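Local coordinates for protein hypothetical dTDP-4-dehydrorhamnose 3,5-epimerase (Sulfolobus tokodaii, PDB 2B9U) that probably catalyses the epimerization at C3' and C5' of dTDP-4-dehydro-6-deoxyglucose that yields dTDP-4-dehydro-beta-L-rhamnose, a step in dTDP-L-rhamnose biosynthesis, at residues Leu60-Thr65 with Glu170-Phe175; Val83-Arg88 with Tyr147-Trp152. All blocks are in the same frame, centred on the assembly; numbering follows the deposited sequence.

Contact 1. Residues Leu60-Thr65 with Glu170-Phe175; sequences LHYQRT and EKAEVF
Tyr62, near the end of strand 57-63, reaches the C-terminal tail through both the tip and the flank of its ring. Its OH donates a 2.9 Å hydrogen bond to Glu173 O, and the hydroxyl sits 48° out of the carbonyl plane, so the oxygen is met from above its C=O group. Two methyls also approach this hydroxyl: Val174 CG1 lies 3.4 Å from Tyr62 OH, and Ala172 CB comes near more loosely. Nearer the backbone, Tyr62 CD2 lies at the edge of the Phe175 ring, 3.5 Å from Phe175 CE1. The two side chains run antiparallel past one another, their ring planes inclined at 54°. A chi1 of 52° sets the tyrosine CG over the backbone, between N and C, and brings the hydroxyl end to Glu173 O. A phenylalanine here would probably keep the ring packing but leave Glu173 O without its hydroxyl donor, allowing the tail to shift. This is an irregular C-terminal tail laid over the end of a strand in the jelly-roll-like, cupin-type barrel; the strand itself pairs with 116-122 and 142-144. Gln63 leaves the strand away from the tail at its first side-chain bond, and its amide is bound to Lys67 O, Glu136 O and Ser138 N, close to Tyr137, the predicted thymidine-stacking residue. Its backbone still takes part, for Gln63 O comes within 3.1 Å of Phe175 CZ at the ring edge. Beyond it, Arg64 CA packs 4.0 Å from Phe175 CZ, while Thr65 OG1, hydrogen-bonded to Glu68, lies 4.1 Å from Phe175 CE2.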
ATOM      1  N   LEU A  60      14.665  14.531   7.295  1.00 26.37           N
ATOM      2  CA  LEU A  60      13.307  14.936   6.925  1.00 26.95           C
ATOM      3  C   LEU A  60      13.326  15.293   5.431  1.00 27.58           C
ATOM      4  O   LEU A  60      13.945  16.284   5.027  1.00 27.87           O
ATOM      5  CB  LEU A  60      12.840  16.117   7.795  1.00 26.69           C
ATOM      6  CG  LEU A  60      13.087  16.058   9.315  1.00 26.21           C
ATOM      7  CD1 LEU A  60      12.673  17.353  10.038  1.00 26.49           C
ATOM      8  CD2 LEU A  60      12.381  14.879   9.934  1.00 25.00           C
ATOM      9  N   HIS A  61      12.675  14.464   4.620  1.00 27.76           N
ATOM     10  CA  HIS A  61      12.838  14.506   3.170  1.00 28.07           C
ATOM     11  C   HIS A  61      11.739  15.230   2.422  1.00 28.88           C
ATOM     12  O   HIS A  61      10.570  15.189   2.811  1.00 28.58           O
ATOM     13  CB  HIS A  61      12.921  13.096   2.605  1.00 28.00           C
ATOM     14  CG  HIS A  61      13.964  12.242   3.245  1.00 28.29           C
ATOM     15  ND1 HIS A  61      13.725  10.941   3.625  1.00 28.91           N
ATOM     16  CD2 HIS A  61      15.253  12.498   3.568  1.00 29.87           C
ATOM     17  CE1 HIS A  61      14.824  10.429   4.148  1.00 30.44           C
ATOM     18  NE2 HIS A  61      15.768  11.351   4.120  1.00 30.21           N
ATOM     19  N   TYR A  62      12.139  15.881   1.332  1.00 29.95           N
ATOM     20  CA  TYR A  62      11.224  16.480   0.357  1.00 31.19           C
ATOM     21  C   TYR A  62      11.906  16.544  -1.023  1.00 31.88           C
ATOM     22  O   TYR A  62      13.133  16.548  -1.118  1.00 32.21           O
ATOM     23  CB  TYR A  62      10.759  17.880   0.806  1.00 31.20           C
ATOM     24  CG  TYR A  62      11.879  18.829   1.175  1.00 31.94           C
ATOM     25  CD1 TYR A  62      12.546  18.710   2.396  1.00 32.61           C
ATOM     26  CD2 TYR A  62      12.275  19.849   0.309  1.00 34.30           C
ATOM     27  CE1 TYR A  62      13.574  19.569   2.743  1.00 32.50           C
ATOM     28  CE2 TYR A  62      13.316  20.721   0.655  1.00 33.76           C
ATOM     29  CZ  TYR A  62      13.948  20.563   1.881  1.00 33.67           C
ATOM     30  OH  TYR A  62      14.972  21.397   2.246  1.00 36.88           O
ATOM     31  N   GLN A  63      11.104  16.567  -2.082  1.00 32.56           N
ATOM     32  CA  GLN A  63      11.610  16.843  -3.418  1.00 33.32           C
ATOM     33  C   GLN A  63      11.223  18.265  -3.812  1.00 34.03           C
ATOM     34  O   GLN A  63      10.079  18.672  -3.636  1.00 33.51           O
ATOM     35  CB  GLN A  63      11.098  15.813  -4.429  1.00 32.91           C
ATOM     36  CG  GLN A  63      12.107  14.691  -4.710  1.00 32.87           C
ATOM     37  CD  GLN A  63      11.569  13.521  -5.527  1.00 33.40           C
ATOM     38  OE1 GLN A  63      12.092  12.406  -5.419  1.00 34.44           O
ATOM     39  NE2 GLN A  63      10.529  13.756  -6.335  1.00 30.51           N
ATOM     40  N   ARG A  64      12.190  19.026  -4.317  1.00 35.40           N
ATOM     41  CA  ARG A  64      11.930  20.412  -4.701  1.00 36.96           C
ATOM     42  C   ARG A  64      11.163  20.507  -6.018  1.00 37.19           C
ATOM     43  O   ARG A  64      11.173  19.574  -6.820  1.00 37.26           O
ATOM     44  CB  ARG A  64      13.230  21.245  -4.739  1.00 37.48           C
ATOM     45  CG  ARG A  64      14.362  20.601  -5.514  1.00 39.52           C
ATOM     46  CD  ARG A  64      15.540  21.537  -5.758  1.00 43.09           C
ATOM     47  NE  ARG A  64      16.515  20.951  -6.681  1.00 46.01           N
ATOM     48  CZ  ARG A  64      16.386  20.906  -8.009  1.00 48.70           C
ATOM     49  NH1 ARG A  64      15.316  21.419  -8.617  1.00 50.58           N
ATOM     50  NH2 ARG A  64      17.344  20.344  -8.743  1.00 50.45           N
ATOM     51  N   THR A  65      10.487  21.637  -6.208  1.00 37.81           N
ATOM     52  CA  THR A  65       9.815  21.987  -7.461  1.00 38.68           C
ATOM     53  C   THR A  65      10.816  21.872  -8.641  1.00 38.40           C
ATOM     54  O   THR A  65      11.969  22.273  -8.500  1.00 38.60           O
ATOM     55  CB  THR A  65       9.177  23.395  -7.296  1.00 38.89           C
ATOM     56  OG1 THR A  65       7.812  23.242  -6.864  1.00 40.89           O
ATOM     57  CG2 THR A  65       9.220  24.227  -8.567  1.00 39.65           C
ATOM     58  N   GLU A 170      17.809  26.402   8.783  1.00 47.62           N
ATOM     59  CA  GLU A 170      18.249  27.735   8.345  1.00 49.40           C
ATOM     60  C   GLU A 170      19.343  27.739   7.270  1.00 50.23           C
ATOM     61  O   GLU A 170      19.578  28.771   6.628  1.00 50.46           O
ATOM     62  CB  GLU A 170      18.641  28.609   9.541  1.00 49.54           C
ATOM     63  CG  GLU A 170      17.504  29.492  10.063  1.00 51.53           C
ATOM     64  CD  GLU A 170      16.490  28.740  10.922  1.00 52.90           C
ATOM     65  OE1 GLU A 170      16.917  27.957  11.794  1.00 53.49           O
ATOM     66  OE2 GLU A 170      15.263  28.954  10.743  1.00 53.70           O
ATOM     67  N   LYS A 171      19.985  26.587   7.061  1.00 51.05           N
ATOM     68  CA  LYS A 171      20.986  26.430   5.998  1.00 52.04           C
ATOM     69  C   LYS A 171      20.418  25.814   4.706  1.00 52.69           C
ATOM     70  O   LYS A 171      20.852  26.153   3.599  1.00 53.19           O
ATOM     71  CB  LYS A 171      22.176  25.601   6.493  1.00 51.97           C
ATOM     72  CG  LYS A 171      22.981  26.241   7.627  1.00 52.97           C
ATOM     73  CD  LYS A 171      23.916  27.351   7.135  1.00 53.90           C
ATOM     74  CE  LYS A 171      25.037  27.618   8.137  1.00 54.87           C
ATOM     75  NZ  LYS A 171      26.172  26.640   8.029  1.00 56.25           N
ATOM     76  N   ALA A 172      19.437  24.928   4.859  1.00 53.27           N
ATOM     77  CA  ALA A 172      18.863  24.150   3.759  1.00 53.70           C
ATOM     78  C   ALA A 172      18.326  24.963   2.577  1.00 54.32           C
ATOM     79  O   ALA A 172      17.895  26.111   2.735  1.00 54.10           O
ATOM     80  CB  ALA A 172      17.766  23.255   4.297  1.00 53.60           C
ATOM     81  N   GLU A 173      18.361  24.337   1.399  1.00 54.98           N
ATOM     82  CA  GLU A 173      17.682  24.824   0.200  1.00 55.71           C
ATOM     83  C   GLU A 173      16.226  24.350   0.249  1.00 55.79           C
ATOM     84  O   GLU A 173      15.954  23.149   0.179  1.00 55.85           O
ATOM     85  CB  GLU A 173      18.378  24.294  -1.067  1.00 56.00           C
ATOM     86  CG  GLU A 173      19.837  24.731  -1.245  1.00 57.25           C
ATOM     87  CD  GLU A 173      19.975  26.228  -1.540  1.00 59.27           C
ATOM     88  OE1 GLU A 173      19.764  26.633  -2.713  1.00 59.84           O
ATOM     89  OE2 GLU A 173      20.297  26.991  -0.598  1.00 58.12           O
ATOM     90  N   VAL A 174      15.293  25.292   0.371  1.00 55.88           N
ATOM     91  CA  VAL A 174      13.899  24.959   0.673  1.00 55.75           C
ATOM     92  C   VAL A 174      12.873  25.499  -0.339  1.00 55.95           C
ATOM     93  O   VAL A 174      13.237  26.123  -1.340  1.00 55.75           O
ATOM     94  CB  VAL A 174      13.514  25.399   2.125  1.00 55.93           C
ATOM     95  CG1 VAL A 174      14.327  24.634   3.165  1.00 54.99           C
ATOM     96  CG2 VAL A 174      13.668  26.912   2.306  1.00 55.75           C
ATOM     97  N   PHE A 175      11.595  25.236  -0.065  1.00 56.09           N
ATOM     98  CA  PHE A 175      10.481  25.703  -0.897  1.00 56.55           C
ATOM     99  C   PHE A 175      10.218  27.208  -0.758  1.00 57.01           C
ATOM    100  O   PHE A 175      10.685  27.856   0.184  1.00 56.91           O
ATOM    101  CB  PHE A 175       9.194  24.956  -0.532  1.00 56.40           C
ATOM    102  CG  PHE A 175       9.021  23.631  -1.223  1.00 55.83           C
ATOM    103  CD1 PHE A 175       9.782  22.524  -0.855  1.00 55.51           C
ATOM    104  CD2 PHE A 175       8.056  23.478  -2.215  1.00 55.67           C
ATOM    105  CE1 PHE A 175       9.598  21.292  -1.482  1.00 54.92           C
ATOM    106  CE2 PHE A 175       7.866  22.244  -2.848  1.00 55.43           C
ATOM    107  CZ  PHE A 175       8.641  21.155  -2.479  1.00 54.68           C
TER

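Contact 2. Residues Val83-Arg88 with Tyr147-Trp152; sequences VAVDVR and YSYIDW
Tyr149, Ile150 and Trp152 carry the loop that follows strand 142-144 onto two valines, Val83 and Val85, of strand 79-86. The short 3-10 turn 147-149 prepares their positions: Tyr147 O accepts from Ile150 N and from Trp152 NE1 (2.9 Å), the two donors arriving from opposite faces of the carbonyl plane. Tyr147 O lies 25° out of the indole plane, and the bond, though bent (142°), helps to set the turn of the ring. At Tyr149 the side chain leaves anti to the backbone N (chi1 -169°), which carries the ring across to the strand, and its CE2 lies obliquely 3.9 Å from Val85 CG1. The phenol OH reaches further and is hydrogen-bonded to Gly95 O. Ile150 sends its terminal methyl CD1 alongside Val83, 3.7 Å from Val83 CG1, and more distantly toward Val85 CG2. Its other branch, CG2, covers one face of the Trp152 indole, 3.5 Å above the ring centre, a CH-pi type packing within the loop. Trp152 meets Val83 from the opposite direction with the far corner of its six-membered ring: Val83 CG2 lies 3.5 Å from Trp152 CH2 and 3.6 Å from Trp152 CZ3. Leu60 of strand 57-63 and Tyr97 of the adjacent strand 97-103 also border this layer, where the loop closes over one face of the five-stranded sheet in the jelly-roll-like fold. Only carbon meets carbon between the two segments; the contact therefore depends on the fit of branched methyls against rings, while the bond to Tyr147 O steadies the indole and the one to Gly95 O the phenol.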
ATOM      1  N   VAL A  83       6.238  13.047  11.405  1.00 24.30           N
ATOM      2  CA  VAL A  83       6.380  14.504  11.463  1.00 24.30           C
ATOM      3  C   VAL A  83       6.391  15.106  10.054  1.00 24.83           C
ATOM      4  O   VAL A  83       6.956  14.516   9.123  1.00 24.40           O
ATOM      5  CB  VAL A  83       7.683  14.922  12.207  1.00 24.82           C
ATOM      6  CG1 VAL A  83       7.783  16.427  12.320  1.00 24.30           C
ATOM      7  CG2 VAL A  83       7.757  14.280  13.588  1.00 24.57           C
ATOM      8  N   ALA A  84       5.741  16.265   9.903  1.00 24.76           N
ATOM      9  CA  ALA A  84       5.779  17.064   8.673  1.00 24.95           C
ATOM     10  C   ALA A  84       6.175  18.483   9.033  1.00 25.75           C
ATOM     11  O   ALA A  84       5.566  19.068   9.914  1.00 25.45           O
ATOM     12  CB  ALA A  84       4.423  17.075   8.029  1.00 24.36           C
ATOM     13  N   VAL A  85       7.155  19.042   8.331  1.00 26.93           N
ATOM     14  CA  VAL A  85       7.692  20.367   8.653  1.00 29.09           C
ATOM     15  C   VAL A  85       7.498  21.313   7.471  1.00 30.30           C
ATOM     16  O   VAL A  85       7.941  21.000   6.358  1.00 30.52           O
ATOM     17  CB  VAL A  85       9.209  20.296   9.012  1.00 28.73           C
ATOM     18  CG1 VAL A  85       9.751  21.684   9.356  1.00 29.29           C
ATOM     19  CG2 VAL A  85       9.454  19.332  10.185  1.00 28.19           C
ATOM     20  N   ASP A  86       6.824  22.446   7.699  1.00 31.95           N
ATOM     21  CA  ASP A  86       6.652  23.457   6.642  1.00 33.97           C
ATOM     22  C   ASP A  86       7.990  24.040   6.279  1.00 34.84           C
ATOM     23  O   ASP A  86       8.617  24.712   7.108  1.00 35.71           O
ATOM     24  CB  ASP A  86       5.702  24.580   7.073  1.00 34.27           C
ATOM     25  CG  ASP A  86       5.257  25.475   5.905  1.00 35.43           C
ATOM     26  OD1 ASP A  86       5.858  25.444   4.811  1.00 36.17           O
ATOM     27  OD2 ASP A  86       4.271  26.216   6.083  1.00 38.33           O
ATOM     28  N   VAL A  87       8.439  23.763   5.056  1.00 35.96           N
ATOM     29  CA  VAL A  87       9.714  24.281   4.560  1.00 37.37           C
ATOM     30  C   VAL A  87       9.524  25.221   3.354  1.00 38.61           C
ATOM     31  O   VAL A  87      10.425  25.382   2.522  1.00 38.54           O
ATOM     32  CB  VAL A  87      10.744  23.145   4.230  1.00 37.22           C
ATOM     33  CG1 VAL A  87      11.078  22.324   5.476  1.00 37.00           C
ATOM     34  CG2 VAL A  87      10.264  22.255   3.063  1.00 36.85           C
ATOM     35  N   ARG A  88       8.340  25.825   3.267  1.00 40.40           N
ATOM     36  CA  ARG A  88       8.071  26.897   2.299  1.00 42.08           C
ATOM     37  C   ARG A  88       8.420  28.240   2.941  1.00 43.07           C
ATOM     38  O   ARG A  88       7.746  28.691   3.868  1.00 42.99           O
ATOM     39  CB  ARG A  88       6.596  26.886   1.877  1.00 41.92           C
ATOM     40  CG  ARG A  88       6.109  25.573   1.300  1.00 41.70           C
ATOM     41  CD  ARG A  88       4.596  25.501   1.261  1.00 41.47           C
ATOM     42  NE  ARG A  88       4.004  25.428   2.593  1.00 41.89           N
ATOM     43  CZ  ARG A  88       2.708  25.254   2.829  1.00 43.16           C
ATOM     44  NH1 ARG A  88       1.859  25.134   1.817  1.00 44.86           N
ATOM     45  NH2 ARG A  88       2.257  25.186   4.075  1.00 42.43           N
ATOM     46  N   TYR A 147      17.123  15.856  10.965  1.00 29.16           N
ATOM     47  CA  TYR A 147      16.283  15.189  11.962  1.00 28.74           C
ATOM     48  C   TYR A 147      16.352  15.907  13.326  1.00 28.18           C
ATOM     49  O   TYR A 147      15.397  15.878  14.093  1.00 27.97           O
ATOM     50  CB  TYR A 147      16.761  13.728  12.138  1.00 27.90           C
ATOM     51  CG  TYR A 147      17.954  13.678  13.062  1.00 29.13           C
ATOM     52  CD1 TYR A 147      19.216  14.055  12.605  1.00 29.04           C
ATOM     53  CD2 TYR A 147      17.808  13.347  14.416  1.00 30.26           C
ATOM     54  CE1 TYR A 147      20.321  14.068  13.455  1.00 31.84           C
ATOM     55  CE2 TYR A 147      18.913  13.363  15.286  1.00 31.27           C
ATOM     56  CZ  TYR A 147      20.168  13.735  14.785  1.00 31.76           C
ATOM     57  OH  TYR A 147      21.273  13.777  15.607  1.00 33.54           O
ATOM     58  N   SER A 148      17.510  16.502  13.634  1.00 28.16           N
ATOM     59  CA  SER A 148      17.765  17.171  14.920  1.00 27.94           C
ATOM     60  C   SER A 148      16.871  18.389  15.151  1.00 28.32           C
ATOM     61  O   SER A 148      16.860  18.966  16.242  1.00 28.24           O
ATOM     62  CB  SER A 148      19.224  17.604  15.028  1.00 27.52           C
ATOM     63  OG  SER A 148      19.564  18.583  14.055  1.00 26.86           O
ATOM     64  N   TYR A 149      16.144  18.785  14.110  1.00 28.88           N
ATOM     65  CA  TYR A 149      15.154  19.848  14.207  1.00 29.77           C
ATOM     66  C   TYR A 149      14.049  19.469  15.182  1.00 29.79           C
ATOM     67  O   TYR A 149      13.398  20.329  15.762  1.00 30.55           O
ATOM     68  CB  TYR A 149      14.567  20.136  12.833  1.00 29.25           C
ATOM     69  CG  TYR A 149      13.733  21.385  12.792  1.00 31.89           C
ATOM     70  CD1 TYR A 149      14.330  22.650  12.843  1.00 30.61           C
ATOM     71  CD2 TYR A 149      12.341  21.308  12.704  1.00 31.98           C
ATOM     72  CE1 TYR A 149      13.561  23.796  12.816  1.00 32.98           C
ATOM     73  CE2 TYR A 149      11.567  22.449  12.666  1.00 33.54           C
ATOM     74  CZ  TYR A 149      12.182  23.685  12.721  1.00 34.75           C
ATOM     75  OH  TYR A 149      11.408  24.808  12.674  1.00 36.59           O
ATOM     76  N   ILE A 150      13.885  18.162  15.374  1.00 30.19           N
ATOM     77  CA  ILE A 150      12.791  17.582  16.119  1.00 29.74           C
ATOM     78  C   ILE A 150      13.343  16.900  17.349  1.00 30.40           C
ATOM     79  O   ILE A 150      14.446  16.346  17.326  1.00 30.35           O
ATOM     80  CB  ILE A 150      12.025  16.543  15.227  1.00 29.58           C
ATOM     81  CG1 ILE A 150      11.381  17.233  14.004  1.00 29.94           C
ATOM     82  CG2 ILE A 150      11.005  15.743  16.030  1.00 28.56           C
ATOM     83  CD1 ILE A 150      10.271  18.257  14.335  1.00 30.57           C
ATOM     84  N   ASP A 151      12.561  16.931  18.424  1.00 30.75           N
ATOM     85  CA  ASP A 151      12.892  16.225  19.648  1.00 31.28           C
ATOM     86  C   ASP A 151      12.179  14.870  19.592  1.00 31.35           C
ATOM     87  O   ASP A 151      10.962  14.789  19.707  1.00 31.89           O
ATOM     88  CB  ASP A 151      12.451  17.084  20.853  1.00 32.19           C
ATOM     89  CG  ASP A 151      12.856  16.494  22.194  1.00 33.38           C
ATOM     90  OD1 ASP A 151      13.762  15.641  22.257  1.00 36.00           O
ATOM     91  OD2 ASP A 151      12.256  16.896  23.206  1.00 37.35           O
ATOM     92  N   TRP A 152      12.955  13.816  19.353  1.00 31.36           N
ATOM     93  CA  TRP A 152      12.461  12.452  19.174  1.00 30.98           C
ATOM     94  C   TRP A 152      12.478  11.729  20.517  1.00 31.75           C
ATOM     95  O   TRP A 152      13.378  11.972  21.321  1.00 31.51           O
ATOM     96  CB  TRP A 152      13.358  11.705  18.179  1.00 30.15           C
ATOM     97  CG  TRP A 152      13.417  12.346  16.794  1.00 28.52           C
ATOM     98  CD1 TRP A 152      14.460  13.048  16.255  1.00 27.83           C
ATOM     99  CD2 TRP A 152      12.388  12.337  15.801  1.00 26.88           C
ATOM    100  NE1 TRP A 152      14.143  13.480  14.995  1.00 27.60           N
ATOM    101  CE2 TRP A 152      12.880  13.050  14.682  1.00 26.66           C
ATOM    102  CE3 TRP A 152      11.099  11.789  15.742  1.00 25.71           C
ATOM    103  CZ2 TRP A 152      12.130  13.228  13.515  1.00 25.62           C
ATOM    104  CZ3 TRP A 152      10.353  11.969  14.581  1.00 25.18           C
ATOM    105  CH2 TRP A 152      10.870  12.689  13.486  1.00 23.63           C
TER

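How the contacts relate
Both contacts lay late parts of the chain against the same antiparallel sheet, but at different depths. Contact 2 is the buried one, a loop packed on alternate valines, Val83 and Val85, on one face of strand 79-86, and its chemistry is wholly apolar. Contact 1 lies farther out, at the end of strand 57-63, where the tail is partly exposed and a hydroxyl-to-carbonyl bond joins the aromatic packing. They also meet directly: Leu60 CD1 lies 3.8 Å from Val85 CG2, and Phe175 CB packs 3.6 Å from Arg88 CA. The pair is consistent with the principle that a buried interface can do with apolar fit, while one nearer the surface can add a polar bond.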